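Local coordinates for aerobactin synthase IucA (Klebsiella pneumoniae subsp. pneumoniae, PDB 5JM8), which probably catalyses, as an ATP-dependent NIS synthetase, the condensation of citrate with N6-acetyl-N6-hydroxylysine on the way to the siderophore aerobactin, at residues N21-V24 and R25-D29; I89-K92 and L93-L97; G391-A394 and Q395-A398; L503-E506 and A507-M510. One frame throughout, in Å; residues are numbered along the deposited sequence.

The four contacts illustrate how helix ends are finished: contact 1 lies near the C-terminal end of one helix, contact 2 in the last turns of another, and contacts 3 and 4 at N-termini. Contacts 1 and 2, with centres 14 Å apart, meet through Leu23 CD2 and Ile89 CG2 at 3.7 Å and through the Asp29–Lys92 salt bridge. Contacts 3 and 4 lie 13 Å apart between centres and pack Ala394 CB on Leu503 CD2 at 3.5 Å. Between these pairs, contacts 1 and 4 approach to about 8 Å at their nearest atoms, and Thr60 bonds both Arg25 and Glu506. The bound ATP lies about 9 Å from the Arg25 side chain of contact 1.

Contact 1 (N21-V24 and R25-D29); sequences NSLV and RETKD
A chi1 of 68° places Thr27 OG1 between its own backbone N and carbonyl carbon, facing back to Leu23, whose CG stands anti to the backbone N (chi1 177°) and brings CD1 beside the threonine methyl. This is a worked example of how a helix is finished near its C-terminal end: the backbone of Thr27 is extended, close after the last turns of helix 14-26, and a hydroxyl reaches back to a carbonyl of those turns. Thr27 OG1 donates to Leu23 O at 3.1 Å, coming from above the carbonyl plane, 42° out of it. The same oxygen also takes a weak bond from Glu26 N. Beside this polar link, Leu23 CD1 and Thr27 CG2 touch at 3.6 Å, the two side chains crossing at a slant.

Two residues earlier, Arg25 N bonds Asn21 O at 3.1 Å in the regular helical pattern. The Arg25 guanidinium group lies beyond the turn, held by Thr60 O and Gln61 OE1 and lying in a cation-pi contact with Phe151. The carboxylate of Glu26 is bonded chiefly to Phe545 N. It also serves Ser22 indirectly, for a single water lies 3.1 Å from Ser22 OG and donates to Glu26 OE2 at 2.6 Å.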
loop_
_atom_site.group_PDB
_atom_site.type_symbol
_atom_site.label_atom_id
_atom_site.label_comp_id
_atom_site.label_asym_id
_atom_site.label_seq_id
_atom_site.Cartn_x
_atom_site.Cartn_y
_atom_site.Cartn_z
ATOM N N ASN A 21 19.174 -38.168 10.217
ATOM C CA ASN A 21 18.014 -38.677 9.481
ATOM C C ASN A 21 18.403 -39.134 8.083
ATOM O O ASN A 21 17.886 -40.133 7.578
ATOM C CB ASN A 21 16.916 -37.617 9.384
ATOM C CG ASN A 21 16.198 -37.395 10.701
ATOM O OD1 ASN A 21 16.574 -37.957 11.730
ATOM N ND2 ASN A 21 15.163 -36.562 10.677
ATOM N N SER A 22 19.308 -38.391 7.458
ATOM C CA SER A 22 19.838 -38.772 6.157
ATOM C C SER A 22 20.506 -40.143 6.255
ATOM O O SER A 22 20.302 -41.007 5.402
ATOM C CB SER A 22 20.831 -37.725 5.648
ATOM O OG SER A 22 21.249 -38.023 4.332
ATOM N N LEU A 23 21.289 -40.339 7.311
ATOM C CA LEU A 23 21.975 -41.606 7.547
ATOM C C LEU A 23 20.995 -42.749 7.829
ATOM O O LEU A 23 21.112 -43.829 7.252
ATOM C CB LEU A 23 22.954 -41.464 8.716
ATOM C CG LEU A 23 23.719 -42.721 9.143
ATOM C CD1 LEU A 23 24.649 -43.201 8.040
ATOM C CD2 LEU A 23 24.495 -42.460 10.423
ATOM N N VAL A 24 20.038 -42.506 8.718
ATOM C CA VAL A 24 19.079 -43.529 9.128
ATOM C C VAL A 24 18.251 -44.048 7.950
ATOM O O VAL A 24 17.847 -45.211 7.928
ATOM C CB VAL A 24 18.132 -42.984 10.223
ATOM C CG1 VAL A 24 16.942 -43.913 10.441
ATOM C CG2 VAL A 24 18.890 -42.792 11.522
ATOM N N ARG A 25 17.988 -43.182 6.979
ATOM C CA ARG A 25 17.221 -43.570 5.802
ATOM C C ARG A 25 18.026 -44.473 4.869
ATOM O O ARG A 25 17.471 -45.368 4.232
ATOM C CB ARG A 25 16.752 -42.327 5.041
ATOM C CG ARG A 25 16.147 -42.624 3.672
ATOM C CD ARG A 25 15.642 -41.364 2.999
ATOM N NE ARG A 25 14.393 -40.891 3.588
ATOM C CZ ARG A 25 13.744 -39.801 3.191
ATOM N NH1 ARG A 25 14.228 -39.061 2.203
ATOM N NH2 ARG A 25 12.614 -39.450 3.786
ATOM N N GLU A 26 19.332 -44.236 4.792
ATOM C CA GLU A 26 20.181 -44.921 3.820
ATOM C C GLU A 26 20.911 -46.126 4.411
ATOM O O GLU A 26 21.753 -46.733 3.744
ATOM C CB GLU A 26 21.198 -43.938 3.234
ATOM C CG GLU A 26 20.550 -42.722 2.590
ATOM C CD GLU A 26 21.552 -41.786 1.945
ATOM O OE1 GLU A 26 22.678 -42.230 1.641
ATOM O OE2 GLU A 26 21.207 -40.601 1.744
ATOM N N THR A 27 20.585 -46.470 5.654
ATOM C CA THR A 27 21.170 -47.636 6.308
ATOM C C THR A 27 20.097 -48.519 6.938
ATOM O O THR A 27 19.037 -48.038 7.343
ATOM C CB THR A 27 22.179 -47.235 7.406
ATOM O OG1 THR A 27 21.491 -46.616 8.501
ATOM C CG2 THR A 27 23.229 -46.281 6.856
ATOM N N LYS A 28 20.388 -49.816 7.005
ATOM C CA LYS A 28 19.539 -50.778 7.697
ATOM C C LYS A 28 20.256 -51.250 8.960
ATOM O O LYS A 28 19.827 -52.198 9.617
ATOM C CB LYS A 28 19.205 -51.960 6.782
ATOM C CG LYS A 28 18.457 -51.568 5.504
ATOM C CD LYS A 28 17.030 -51.113 5.800
ATOM C CE LYS A 28 16.281 -50.738 4.528
ATOM N NZ LYS A 28 16.844 -49.520 3.880
ATOM N N ASP A 29 21.348 -50.563 9.288
ATOM C CA ASP A 29 22.181 -50.896 10.438
ATOM C C ASP A 29 21.853 -49.992 11.629
ATOM O O ASP A 29 22.669 -49.168 12.050
ATOM C CB ASP A 29 23.663 -50.779 10.062
ATOM C CG ASP A 29 24.589 -51.088 11.221
ATOM O OD1 ASP A 29 24.175 -51.828 12.137
ATOM O OD2 ASP A 29 25.731 -50.582 11.218
HETATM O O HOH W 1 19.119 -39.311 2.438
#

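Contact 2 (I89-K92 and L93-L97); sequences IVDK and LQHQL
Leu93 opens the second half of this helical stretch by leaning back on Ile89: its N donates to Ile89 O at 3.1 Å, and its CD1 meets Ile89 CG2 at 4.2 Å, an ordinary i to i+4 apolar pair. Gln94 follows with its N on Val90 O at 3.0 Å, while its extended side chain lies against helix 101-124.

His95 shows the more instructive use of the same spacing. With CG anti to the carbonyl carbon (chi1 -63°), the imidazole folds back along the helix, and ND1 donates to Asp91 O at 2.7 Å. The bond is bent (138° at the hydrogen); the donor stands above the carbonyl plane, and the oxygen is tilted from the ring plane. Asp91 O also receives weak bonds from Gln94 N and His95 N, three donors in all on one carbonyl. The Asp91 carboxylate lies at the edge of the ring, with OD1 3.2 Å from His95 CE1 and its plane turned 76° from that of the imidazole; the slightly acidic C-H there probably makes this a mildly favourable approach.

Gln96 N bonds Lys92 O at 3.1 Å. Its side chain runs alongside that of Lys92 and in the same direction, whereas the lysine ammonium group continues to Asp29 and Pro43 O. Leu97 N in turn bonds Leu93 O at 3.0 Å. Helix 82-96 thus sits with Val90 and Gln94 on helix 101-124, Ile89 on helix 14-26, and Leu93 on the phenylalanines of helix 545-549.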
loop_
_atom_site.group_PDB
_atom_site.type_symbol
_atom_site.label_atom_id
_atom_site.label_comp_id
_atom_site.label_asym_id
_atom_site.label_seq_id
_atom_site.Cartn_x
_atom_site.Cartn_y
_atom_site.Cartn_z
ATOM N N ILE A 89 30.974 -41.920 13.530
ATOM C CA ILE A 89 30.210 -42.560 12.465
ATOM C C ILE A 89 30.993 -42.563 11.157
ATOM O O ILE A 89 30.925 -43.520 10.396
ATOM C CB ILE A 89 28.846 -41.869 12.249
ATOM C CG1 ILE A 89 27.944 -42.102 13.462
ATOM C CG2 ILE A 89 28.155 -42.409 10.998
ATOM C CD1 ILE A 89 26.705 -41.237 13.490
ATOM N N VAL A 90 31.725 -41.488 10.885
ATOM C CA VAL A 90 32.552 -41.433 9.683
ATOM C C VAL A 90 33.687 -42.454 9.775
ATOM O O VAL A 90 34.091 -43.038 8.770
ATOM C CB VAL A 90 33.131 -40.020 9.452
ATOM C CG1 VAL A 90 34.159 -40.026 8.321
ATOM C CG2 VAL A 90 32.012 -39.035 9.141
ATOM N N ASP A 91 34.199 -42.673 10.983
ATOM C CA ASP A 91 35.237 -43.679 11.194
ATOM C C ASP A 91 34.689 -45.081 10.942
ATOM O O ASP A 91 35.358 -45.918 10.335
ATOM C CB ASP A 91 35.804 -43.587 12.612
ATOM C CG ASP A 91 36.776 -44.712 12.923
ATOM O OD1 ASP A 91 37.937 -44.640 12.465
ATOM O OD2 ASP A 91 36.381 -45.668 13.626
ATOM N N LYS A 92 33.472 -45.331 11.422
ATOM C CA LYS A 92 32.789 -46.598 11.184
ATOM C C LYS A 92 32.682 -46.873 9.688
ATOM O O LYS A 92 32.891 -47.997 9.236
ATOM C CB LYS A 92 31.396 -46.579 11.823
ATOM C CG LYS A 92 30.505 -47.768 11.465
ATOM C CD LYS A 92 29.115 -47.630 12.082
ATOM C CE LYS A 92 28.174 -48.738 11.609
ATOM N NZ LYS A 92 26.810 -48.629 12.202
ATOM N N LEU A 93 32.370 -45.831 8.924
ATOM C CA LEU A 93 32.155 -45.966 7.490
ATOM C C LEU A 93 33.468 -46.157 6.737
ATOM O O LEU A 93 33.492 -46.765 5.667
ATOM C CB LEU A 93 31.415 -44.739 6.953
ATOM C CG LEU A 93 29.998 -44.533 7.501
ATOM C CD1 LEU A 93 29.435 -43.191 7.056
ATOM C CD2 LEU A 93 29.077 -45.663 7.077
ATOM N N GLN A 94 34.556 -45.634 7.296
ATOM C CA GLN A 94 35.865 -45.763 6.669
ATOM C C GLN A 94 36.314 -47.222 6.655
ATOM O O GLN A 94 36.958 -47.675 5.708
ATOM C CB GLN A 94 36.900 -44.900 7.392
ATOM C CG GLN A 94 38.234 -44.820 6.664
ATOM C CD GLN A 94 39.268 -43.993 7.402
ATOM O OE1 GLN A 94 38.987 -43.409 8.448
ATOM N NE2 GLN A 94 40.477 -43.942 6.856
ATOM N N HIS A 95 35.963 -47.952 7.709
ATOM C CA HIS A 95 36.261 -49.378 7.790
ATOM C C HIS A 95 35.303 -50.200 6.941
ATOM O O HIS A 95 35.714 -51.100 6.209
ATOM C CB HIS A 95 36.178 -49.864 9.236
ATOM C CG HIS A 95 37.173 -49.222 10.147
ATOM N ND1 HIS A 95 36.887 -48.094 10.884
ATOM C CD2 HIS A 95 38.450 -49.556 10.449
ATOM C CE1 HIS A 95 37.946 -47.758 11.598
ATOM N NE2 HIS A 95 38.908 -48.627 11.350
ATOM N N GLN A 96 34.019 -49.885 7.056
ATOM C CA GLN A 96 32.968 -50.670 6.424
ATOM C C GLN A 96 33.094 -50.660 4.906
ATOM O O GLN A 96 32.879 -51.681 4.255
ATOM C CB GLN A 96 31.597 -50.138 6.846
ATOM C CG GLN A 96 30.437 -51.064 6.528
ATOM C CD GLN A 96 29.125 -50.564 7.100
ATOM O OE1 GLN A 96 29.092 -49.585 7.847
ATOM N NE2 GLN A 96 28.034 -51.237 6.750
ATOM N N LEU A 97 33.453 -49.506 4.351
ATOM C CA LEU A 97 33.540 -49.342 2.904
ATOM C C LEU A 97 34.976 -49.159 2.413
ATOM O O LEU A 97 35.199 -48.939 1.222
ATOM C CB LEU A 97 32.690 -48.152 2.467
ATOM C CG LEU A 97 31.185 -48.296 2.690
ATOM C CD1 LEU A 97 30.504 -46.952 2.496
ATOM C CD2 LEU A 97 30.590 -49.349 1.757
#

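Contact 3 (G391-A394 and Q395-A398); sequences GITA and QQAA
Thr393 and Gln396 grip one another at both ends of a capping box, the classic device for starting a helix. Thr393 is the N-cap: its OG1 accepts from Gln396 N at 3.0 Å, satisfying an amide that has no earlier helical carbonyl to use. In return Gln396 OE1 accepts from Thr393 N at 2.9 Å in a nearly straight bond (165°), and Thr393 OG1 adds a weak bond to the same oxygen. The glutamine reaches this position because its chain folds back beside its own N, with CG anti to the carbonyl carbon (chi1 -79°), and then extends. OE1 is therefore fixed by two donors of a single residue, with Ile392 CB lying 3.4 Å from it.

The close-packed side continues below the box. Ile392, just before the cap, sends CD1 to Ala397 CB at 4.0 Å, the apolar pair of a hydrophobic staple, and Ala397 N bonds Thr393 O at 2.8 Å. By contrast, Gln395 on the exposed side directs its end away from the cap, and Gly391, with positive phi where the preceding helix finishes, makes no contact with 395-398.

A glutamine of the second subunit, Gln313, packs on Ile392, Thr393 and Gln396. Within the chain, helix 394-420 starts with Ala397 against Val383 and Ser387 of helix 378-390, and with Ala394 and Ala398 against Leu503 in the loop that precedes helix 506-521.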
loop_
_atom_site.group_PDB
_atom_site.type_symbol
_atom_site.label_atom_id
_atom_site.label_comp_id
_atom_site.label_asym_id
_atom_site.label_seq_id
_atom_site.Cartn_x
_atom_site.Cartn_y
_atom_site.Cartn_z
ATOM N N GLY A 391 -13.095 -21.798 11.619
ATOM C CA GLY A 391 -13.723 -22.298 12.829
ATOM C C GLY A 391 -13.772 -23.816 12.880
ATOM O O GLY A 391 -14.660 -24.387 13.514
ATOM N N ILE A 392 -12.824 -24.466 12.207
ATOM C CA ILE A 392 -12.732 -25.926 12.196
ATOM C C ILE A 392 -11.547 -26.397 13.037
ATOM O O ILE A 392 -10.667 -25.605 13.372
ATOM C CB ILE A 392 -12.584 -26.475 10.763
ATOM C CG1 ILE A 392 -11.344 -25.885 10.084
ATOM C CG2 ILE A 392 -13.838 -26.172 9.954
ATOM C CD1 ILE A 392 -11.063 -26.463 8.716
ATOM N N THR A 393 -11.521 -27.684 13.372
ATOM C CA THR A 393 -10.446 -28.231 14.197
ATOM C C THR A 393 -9.121 -28.203 13.456
ATOM O O THR A 393 -9.082 -28.136 12.228
ATOM C CB THR A 393 -10.718 -29.687 14.631
ATOM O OG1 THR A 393 -10.716 -30.541 13.481
ATOM C CG2 THR A 393 -12.049 -29.799 15.357
ATOM N N ALA A 394 -8.033 -28.265 14.215
ATOM C CA ALA A 394 -6.707 -28.232 13.629
ATOM C C ALA A 394 -6.489 -29.461 12.752
ATOM O O ALA A 394 -5.798 -29.391 11.737
ATOM C CB ALA A 394 -5.655 -28.149 14.714
ATOM N N GLN A 395 -7.086 -30.587 13.139
ATOM C CA GLN A 395 -6.980 -31.811 12.348
ATOM C C GLN A 395 -7.798 -31.687 11.060
ATOM O O GLN A 395 -7.366 -32.136 9.998
ATOM C CB GLN A 395 -7.436 -33.037 13.157
ATOM C CG GLN A 395 -7.499 -34.331 12.335
ATOM C CD GLN A 395 -7.608 -35.589 13.186
ATOM O OE1 GLN A 395 -6.763 -35.850 14.040
ATOM N NE2 GLN A 395 -8.641 -36.388 12.930
ATOM N N GLN A 396 -8.979 -31.080 11.158
ATOM C CA GLN A 396 -9.813 -30.823 9.984
ATOM C C GLN A 396 -9.120 -29.857 9.035
ATOM O O GLN A 396 -9.211 -29.993 7.814
ATOM C CB GLN A 396 -11.174 -30.256 10.397
ATOM C CG GLN A 396 -12.161 -31.297 10.901
ATOM C CD GLN A 396 -13.385 -30.679 11.553
ATOM O OE1 GLN A 396 -13.337 -29.555 12.053
ATOM N NE2 GLN A 396 -14.493 -31.416 11.550
ATOM N N ALA A 397 -8.431 -28.875 9.606
ATOM C CA ALA A 397 -7.662 -27.928 8.814
ATOM C C ALA A 397 -6.498 -28.648 8.141
ATOM O O ALA A 397 -6.157 -28.364 6.992
ATOM C CB ALA A 397 -7.163 -26.788 9.688
ATOM N N ALA A 398 -5.907 -29.596 8.857
ATOM C CA ALA A 398 -4.771 -30.348 8.345
ATOM C C ALA A 398 -5.189 -31.226 7.174
ATOM O O ALA A 398 -4.501 -31.291 6.157
ATOM C CB ALA A 398 -4.159 -31.189 9.445
#

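Contact 4 (L503-E506 and A507-M510); sequences LDSE and ANLM
Glu506, Asp504 and Leu509 carry most of this contact, where a loop turns into helix 506-521. Glu506, in the first helical turn, accepts from Met510 N through its backbone O at 2.7 Å, a short bond nearly along the C=O axis. The bent Met510 side chain curls back until CE lies 4.0 Å from Glu506 CB. The carboxylate of Glu506 is buried and directed elsewhere, to Thr60, Tyr56 and Ser58; the positive end of the helix dipole nearby would probably favour its charged form.

Asp504 stands just before the cap. Its CG is anti to the backbone N (chi1 -166°), which sets OD1 in front of Asn508, and Asn508 ND2 donates to it at 3.0 Å with an N-H...O angle of 167°. The amide comes in on the syn side of the oxygen, and its plane is turned 52° from the carboxylate. OD1 also takes a weak bond from Ser505 N, while OD2 belongs to His399 NE2 of helix 394-420.

Leu509 fills in beneath, with CD2 3.9 Å from Asp504 CB and N bonded to Ser505 O at 3.1 Å. Across the first turn, Ser505 OG accepts from Asn508 N at 3.2 Å. A serine hydroxyl meeting the amide three residues on is the signature of a helix N-cap, here braced by the Asp504–Asn508 side-chain bond.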
loop_
_atom_site.group_PDB
_atom_site.type_symbol
_atom_site.label_atom_id
_atom_site.label_comp_id
_atom_site.label_asym_id
_atom_site.label_seq_id
_atom_site.Cartn_x
_atom_site.Cartn_y
_atom_site.Cartn_z
ATOM N N LEU A 503 -1.066 -33.201 14.748
ATOM C CA LEU A 503 -2.368 -32.882 14.171
ATOM C C LEU A 503 -3.066 -34.152 13.688
ATOM O O LEU A 503 -4.287 -34.274 13.778
ATOM C CB LEU A 503 -2.212 -31.887 13.020
ATOM C CG LEU A 503 -1.644 -30.517 13.408
ATOM C CD1 LEU A 503 -1.431 -29.640 12.188
ATOM C CD2 LEU A 503 -2.552 -29.821 14.406
ATOM N N ASP A 504 -2.274 -35.090 13.176
ATOM C CA ASP A 504 -2.761 -36.413 12.798
ATOM C C ASP A 504 -1.550 -37.263 12.434
ATOM O O ASP A 504 -0.517 -36.729 12.045
ATOM C CB ASP A 504 -3.746 -36.338 11.625
ATOM C CG ASP A 504 -4.531 -37.627 11.430
ATOM O OD1 ASP A 504 -4.444 -38.528 12.293
ATOM O OD2 ASP A 504 -5.249 -37.734 10.414
ATOM N N SER A 505 -1.666 -38.580 12.566
ATOM C CA SER A 505 -0.546 -39.475 12.278
ATOM C C SER A 505 -0.141 -39.383 10.806
ATOM O O SER A 505 -0.972 -39.081 9.954
ATOM C CB SER A 505 -0.909 -40.918 12.640
ATOM O OG SER A 505 -2.080 -41.332 11.965
ATOM N N GLU A 506 1.135 -39.622 10.511
ATOM C CA GLU A 506 1.589 -39.669 9.124
ATOM C C GLU A 506 0.843 -40.770 8.388
ATOM O O GLU A 506 0.457 -40.605 7.231
ATOM C CB GLU A 506 3.096 -39.914 9.034
ATOM C CG GLU A 506 3.941 -38.844 9.701
ATOM C CD GLU A 506 5.420 -38.957 9.368
ATOM O OE1 GLU A 506 5.751 -39.314 8.218
ATOM O OE2 GLU A 506 6.250 -38.691 10.262
ATOM N N ALA A 507 0.639 -41.888 9.081
ATOM C CA ALA A 507 -0.047 -43.047 8.517
ATOM C C ALA A 507 -1.432 -42.671 8.003
ATOM O O ALA A 507 -1.812 -43.043 6.893
ATOM C CB ALA A 507 -0.152 -44.156 9.557
ATOM N N ASN A 508 -2.178 -41.927 8.811
ATOM C CA ASN A 508 -3.512 -41.494 8.425
ATOM C C ASN A 508 -3.470 -40.493 7.279
ATOM O O ASN A 508 -4.271 -40.568 6.350
ATOM C CB ASN A 508 -4.245 -40.881 9.618
ATOM C CG ASN A 508 -4.668 -41.916 10.643
ATOM O OD1 ASN A 508 -4.701 -43.116 10.361
ATOM N ND2 ASN A 508 -5.007 -41.453 11.840
ATOM N N LEU A 509 -2.536 -39.553 7.344
ATOM C CA LEU A 509 -2.442 -38.516 6.326
ATOM C C LEU A 509 -1.985 -39.104 4.997
ATOM O O LEU A 509 -2.426 -38.667 3.936
ATOM C CB LEU A 509 -1.491 -37.406 6.778
ATOM C CG LEU A 509 -1.941 -36.647 8.032
ATOM C CD1 LEU A 509 -0.836 -35.725 8.542
ATOM C CD2 LEU A 509 -3.221 -35.865 7.768
ATOM N N MET A 510 -1.109 -40.102 5.056
ATOM C CA MET A 510 -0.655 -40.783 3.848
ATOM C C MET A 510 -1.777 -41.631 3.247
ATOM O O MET A 510 -1.738 -41.974 2.063
ATOM C CB MET A 510 0.570 -41.653 4.141
ATOM C CG MET A 510 1.855 -40.860 4.358
ATOM S SD MET A 510 3.351 -41.871 4.438
ATOM C CE MET A 510 3.190 -42.620 6.056
#